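Long-range contact in 3-oxoacyl-(Acyl-carrier protein) synthase (Burkholderia xenovorans, PDB 4EFI), which probably catalyses a condensation step of fatty-acid synthesis as a 3-oxoacyl-[acyl-carrier-protein] synthase of the thiolase-like KAS III family: residues K200-F212 / D220-D234. Numbering follows the deposited sequence.
Sequences KGARNLIVPSGGF and DERMAGKSPECLFMD
A two-stranded antiparallel sheet, in which Leu205 and Ile206 pair with Met233 and Phe232, ties together the two arms of an excursion between strand 190-197 and helix 235-257. Ile206 and Phe232 form the hydrogen-bonded pair, with Phe232 N 2.8 Å from Ile206 O. Two residues further along, Asp234 N gives an almost straight bond (174°) to Asn204 O. Asp234 is also the N-cap of helix 235-257, its OD1 accepting from Glu237 N, a place that suits a short carboxylate able to reach first-turn N-H groups.

On the sheet face of Ile206 and Phe232 lies Arg222, the hub of a salt-bridge network. Its guanidinium, flat and rich in N-H groups, grips Asp220 side-on, NE to OD1 and NH2 to OD2, each oxygen using its syn lone pair. Arg222 NH1 reaches the anti lone pair of Asp234 OD2 at 2.9 Å. A bent bond (138°) joins Arg222 NH1 to Asn204 OD1, the amide standing nearly upright to the guanidinium; Asn204 ND2 turns to Tyr334 OH. Arg222 NH2 further bonds Arg203 O from above the carbonyl plane. Phe232 CE2 rests over the rim of one guanidinium face and Arg203 stacks on the other, centres 3.9 Å apart; a first torsion of 73° and a bend at chi3 fold its chain back over Arg222. Asp220, also bonded by Tyr215 OH, probably offsets the two like charges, and a water links its OD1 to Arg203 NH2.

On the other face of the sheet, Leu205 and Met233 lie side by side, both touching Ile238 of the helix, and Leu205 CD2 meets Leu231 CD1 at 3.6 Å. Beyond the strands, Pro208 N has no hydrogen for Pro228 O, and Ser209 N donates to it instead at 2.8 Å; Pro208 CG touches Met223 SD.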
loop_
_atom_site.group_PDB
_atom_site.type_symbol
_atom_site.label_atom_id
_atom_site.label_comp_id
_atom_site.label_asym_id
_atom_site.label_seq_id
_atom_site.Cartn_x
_atom_site.Cartn_y
_atom_site.Cartn_z
ATOM N N LYS A 200 -11.625 14.658 -9.149
ATOM C CA LYS A 200 -12.672 14.367 -10.132
ATOM C C LYS A 200 -12.868 12.852 -10.307
ATOM O O LYS A 200 -13.917 12.406 -10.787
ATOM C CB LYS A 200 -12.342 15.017 -11.479
ATOM C CG LYS A 200 -12.267 16.552 -11.377
ATOM C CD LYS A 200 -12.253 17.251 -12.745
ATOM C CE LYS A 200 -11.025 16.892 -13.570
ATOM N NZ LYS A 200 -9.730 17.154 -12.864
ATOM N N GLY A 201 -11.869 12.061 -9.939
ATOM C CA GLY A 201 -11.998 10.611 -9.961
ATOM C C GLY A 201 -12.685 9.967 -8.765
ATOM O O GLY A 201 -12.786 8.735 -8.701
ATOM N N ALA A 202 -13.145 10.764 -7.812
ATOM C CA ALA A 202 -13.765 10.215 -6.611
ATOM C C ALA A 202 -14.856 9.200 -6.942
ATOM O O ALA A 202 -14.894 8.117 -6.352
ATOM C CB ALA A 202 -14.333 11.353 -5.753
ATOM N N ARG A 203 -15.745 9.543 -7.865
ATOM C CA ARG A 203 -16.898 8.700 -8.187
ATOM C C ARG A 203 -16.531 7.398 -8.908
ATOM O O ARG A 203 -17.400 6.563 -9.132
ATOM C CB ARG A 203 -17.917 9.485 -9.026
ATOM C CG ARG A 203 -17.473 9.715 -10.451
ATOM C CD ARG A 203 -18.383 10.706 -11.192
ATOM N NE ARG A 203 -19.786 10.292 -11.251
ATOM C CZ ARG A 203 -20.333 9.592 -12.239
ATOM N NH1 ARG A 203 -19.606 9.192 -13.271
ATOM N NH2 ARG A 203 -21.622 9.287 -12.199
ATOM N N ASN A 204 -15.258 7.214 -9.259
ATOM C CA ASN A 204 -14.836 6.006 -9.971
ATOM C C ASN A 204 -14.255 4.918 -9.061
ATOM O O ASN A 204 -14.037 3.792 -9.498
ATOM C CB ASN A 204 -13.846 6.368 -11.081
ATOM C CG ASN A 204 -14.481 7.228 -12.126
ATOM O OD1 ASN A 204 -15.675 7.102 -12.394
ATOM N ND2 ASN A 204 -13.704 8.128 -12.719
ATOM N N LEU A 205 -14.030 5.254 -7.801
ATOM C CA LEU A 205 -13.505 4.299 -6.827
ATOM C C LEU A 205 -13.941 4.826 -5.473
ATOM O O LEU A 205 -13.363 5.781 -4.922
ATOM C CB LEU A 205 -11.978 4.195 -6.930
ATOM C CG LEU A 205 -11.397 2.784 -6.836
ATOM C CD1 LEU A 205 -9.879 2.778 -7.110
ATOM C CD2 LEU A 205 -11.728 2.182 -5.479
ATOM N N ILE A 206 -15.011 4.222 -4.947
ATOM C CA ILE A 206 -15.763 4.836 -3.871
ATOM C C ILE A 206 -16.588 3.785 -3.123
ATOM O O ILE A 206 -17.041 2.821 -3.714
ATOM C CB ILE A 206 -16.679 5.983 -4.432
ATOM C CG1 ILE A 206 -17.425 6.705 -3.305
ATOM C CG2 ILE A 206 -17.654 5.458 -5.458
ATOM C CD1 ILE A 206 -17.919 8.082 -3.720
ATOM N N VAL A 207 -16.751 4.008 -1.816
ATOM C CA VAL A 207 -17.784 3.304 -1.043
ATOM C C VAL A 207 -18.942 4.314 -0.854
ATOM O O VAL A 207 -18.805 5.291 -0.117
ATOM C CB VAL A 207 -17.239 2.822 0.316
ATOM C CG1 VAL A 207 -18.339 2.202 1.146
ATOM C CG2 VAL A 207 -16.121 1.816 0.097
ATOM N N PRO A 208 -20.055 4.139 -1.557
ATOM C CA PRO A 208 -21.082 5.190 -1.551
ATOM C C PRO A 208 -21.646 5.531 -0.172
ATOM O O PRO A 208 -21.836 6.725 0.123
ATOM C CB PRO A 208 -22.160 4.614 -2.469
ATOM C CG PRO A 208 -21.361 3.827 -3.471
ATOM C CD PRO A 208 -20.331 3.137 -2.606
ATOM N N SER A 209 -21.943 4.516 0.635
ATOM C CA SER A 209 -22.622 4.690 1.919
ATOM C C SER A 209 -21.756 4.129 3.027
ATOM O O SER A 209 -21.071 3.103 2.851
ATOM C CB SER A 209 -23.965 3.972 1.927
ATOM O OG SER A 209 -24.919 4.671 1.142
ATOM N N GLY A 210 -21.797 4.781 4.189
ATOM C CA GLY A 210 -20.998 4.336 5.316
ATOM C C GLY A 210 -20.309 5.483 6.008
ATOM O O GLY A 210 -19.819 5.314 7.124
ATOM N N GLY A 211 -20.207 6.622 5.328
ATOM C CA GLY A 211 -19.734 7.861 5.936
ATOM C C GLY A 211 -20.884 8.818 6.178
ATOM O O GLY A 211 -22.020 8.406 6.333
ATOM N N PHE A 212 -20.604 10.118 6.203
ATOM C CA PHE A 212 -21.591 11.089 6.638
ATOM C C PHE A 212 -22.238 11.860 5.499
ATOM O O PHE A 212 -23.061 12.731 5.737
ATOM C CB PHE A 212 -20.977 11.979 7.738
ATOM C CG PHE A 212 -20.727 11.217 9.008
ATOM C CD1 PHE A 212 -19.553 10.550 9.236
ATOM C CD2 PHE A 212 -21.735 11.106 9.945
ATOM C CE1 PHE A 212 -19.362 9.810 10.374
ATOM C CE2 PHE A 212 -21.552 10.363 11.101
ATOM C CZ PHE A 212 -20.358 9.721 11.310
ATOM N N ASP A 220 -27.033 7.083 -10.195
ATOM C CA ASP A 220 -25.865 6.665 -10.966
ATOM C C ASP A 220 -26.149 5.313 -11.620
ATOM O O ASP A 220 -26.142 4.279 -10.950
ATOM C CB ASP A 220 -24.670 6.560 -10.016
ATOM C CG ASP A 220 -23.350 6.308 -10.727
ATOM O OD1 ASP A 220 -23.367 5.781 -11.869
ATOM O OD2 ASP A 220 -22.302 6.601 -10.108
ATOM N N GLU A 221 -26.408 5.317 -12.923
ATOM C CA GLU A 221 -26.763 4.099 -13.651
ATOM C C GLU A 221 -25.753 2.973 -13.477
ATOM O O GLU A 221 -26.117 1.803 -13.511
ATOM C CB GLU A 221 -26.946 4.407 -15.149
ATOM N N ARG A 222 -24.486 3.314 -13.257
ATOM C CA ARG A 222 -23.446 2.300 -13.167
ATOM C C ARG A 222 -23.619 1.457 -11.922
ATOM O O ARG A 222 -23.036 0.373 -11.824
ATOM C CB ARG A 222 -22.056 2.935 -13.128
ATOM C CG ARG A 222 -21.752 3.906 -14.247
ATOM C CD ARG A 222 -20.421 4.597 -13.978
ATOM N NE ARG A 222 -20.489 5.372 -12.744
ATOM C CZ ARG A 222 -19.434 5.827 -12.076
ATOM N NH1 ARG A 222 -18.205 5.590 -12.521
ATOM N NH2 ARG A 222 -19.593 6.526 -10.960
ATOM N N MET A 223 -24.393 1.962 -10.959
ATOM C CA MET A 223 -24.530 1.299 -9.660
ATOM C C MET A 223 -25.822 0.473 -9.508
ATOM O O MET A 223 -26.121 -0.002 -8.410
ATOM C CB MET A 223 -24.400 2.333 -8.531
ATOM C CG MET A 223 -23.079 3.065 -8.555
ATOM S SD MET A 223 -22.864 4.110 -7.117
ATOM C CE MET A 223 -21.226 4.742 -7.460
ATOM N N ALA A 224 -26.573 0.286 -10.597
ATOM C CA ALA A 224 -27.776 -0.556 -10.586
ATOM C C ALA A 224 -27.449 -1.955 -10.056
ATOM O O ALA A 224 -26.524 -2.609 -10.540
ATOM C CB ALA A 224 -28.348 -0.658 -11.985
ATOM N N GLY A 225 -28.183 -2.391 -9.039
ATOM C CA GLY A 225 -27.985 -3.718 -8.481
ATOM C C GLY A 225 -26.766 -3.873 -7.581
ATOM O O GLY A 225 -26.479 -4.978 -7.123
ATOM N N LYS A 226 -26.058 -2.784 -7.319
ATOM C CA LYS A 226 -24.898 -2.850 -6.443
ATOM C C LYS A 226 -25.277 -2.435 -5.028
ATOM O O LYS A 226 -26.241 -1.703 -4.825
ATOM C CB LYS A 226 -23.775 -1.972 -6.987
ATOM N N SER A 227 -24.520 -2.918 -4.050
ATOM C CA SER A 227 -24.780 -2.588 -2.653
ATOM C C SER A 227 -24.035 -1.306 -2.292
ATOM O O SER A 227 -22.826 -1.241 -2.435
ATOM C CB SER A 227 -24.344 -3.727 -1.734
ATOM O OG SER A 227 -24.333 -3.298 -0.381
ATOM N N PRO A 228 -24.762 -0.272 -1.832
ATOM C CA PRO A 228 -24.096 1.015 -1.595
ATOM C C PRO A 228 -23.082 1.024 -0.446
ATOM O O PRO A 228 -22.243 1.898 -0.378
ATOM C CB PRO A 228 -25.271 1.976 -1.327
ATOM C CG PRO A 228 -26.353 1.114 -0.857
ATOM C CD PRO A 228 -26.219 -0.162 -1.655
ATOM N N GLU A 229 -23.172 0.044 0.459
ATOM C CA GLU A 229 -22.230 -0.039 1.566
ATOM C C GLU A 229 -20.935 -0.731 1.176
ATOM O O GLU A 229 -20.042 -0.859 1.988
ATOM C CB GLU A 229 -22.853 -0.747 2.767
ATOM C CG GLU A 229 -23.917 0.075 3.499
ATOM C CD GLU A 229 -25.229 0.185 2.734
ATOM O OE1 GLU A 229 -25.614 -0.781 2.041
ATOM O OE2 GLU A 229 -25.881 1.249 2.833
ATOM N N CYS A 230 -20.827 -1.154 -0.074
ATOM C CA CYS A 230 -19.631 -1.855 -0.538
ATOM C C CYS A 230 -18.830 -1.053 -1.556
ATOM O O CYS A 230 -19.300 -0.063 -2.131
ATOM C CB CYS A 230 -20.032 -3.197 -1.146
ATOM S SG CYS A 230 -20.920 -4.301 0.009
ATOM N N LEU A 231 -17.612 -1.493 -1.785
ATOM C CA LEU A 231 -16.716 -0.846 -2.711
ATOM C C LEU A 231 -17.231 -0.931 -4.132
ATOM O O LEU A 231 -17.577 -2.004 -4.617
ATOM C CB LEU A 231 -15.343 -1.517 -2.620
ATOM C CG LEU A 231 -14.254 -0.966 -3.527
ATOM C CD1 LEU A 231 -13.898 0.442 -3.136
ATOM C CD2 LEU A 231 -13.007 -1.873 -3.470
ATOM N N PHE A 232 -17.248 0.232 -4.782
ATOM C CA PHE A 232 -17.539 0.367 -6.204
ATOM C C PHE A 232 -16.282 0.778 -6.957
ATOM O O PHE A 232 -15.570 1.674 -6.544
ATOM C CB PHE A 232 -18.631 1.424 -6.428
ATOM C CG PHE A 232 -18.848 1.757 -7.877
ATOM C CD1 PHE A 232 -19.698 0.980 -8.654
ATOM C CD2 PHE A 232 -18.180 2.819 -8.475
ATOM C CE1 PHE A 232 -19.889 1.252 -9.970
ATOM C CE2 PHE A 232 -18.370 3.097 -9.808
ATOM C CZ PHE A 232 -19.228 2.315 -10.559
ATOM N N MET A 233 -16.026 0.105 -8.066
ATOM C CA MET A 233 -14.930 0.465 -8.952
ATOM C C MET A 233 -15.396 0.509 -10.387
ATOM O O MET A 233 -15.983 -0.457 -10.887
ATOM C CB MET A 233 -13.804 -0.567 -8.868
ATOM C CG MET A 233 -13.340 -0.845 -7.489
ATOM S SD MET A 233 -11.999 -2.072 -7.470
ATOM C CE MET A 233 -10.693 -1.180 -8.317
ATOM N N ASP A 234 -15.126 1.617 -11.067
ATOM C CA ASP A 234 -15.348 1.709 -12.507
ATOM C C ASP A 234 -14.048 1.302 -13.186
ATOM O O ASP A 234 -13.136 2.113 -13.347
ATOM C CB ASP A 234 -15.746 3.144 -12.914
ATOM C CG ASP A 234 -16.162 3.253 -14.370
ATOM O OD1 ASP A 234 -15.561 2.559 -15.204
ATOM O OD2 ASP A 234 -17.093 4.035 -14.670
HETATM O O HOH W 1 -23.307 7.588 -13.965
HETATM O O HOH W 2 -19.941 1.092 4.199
#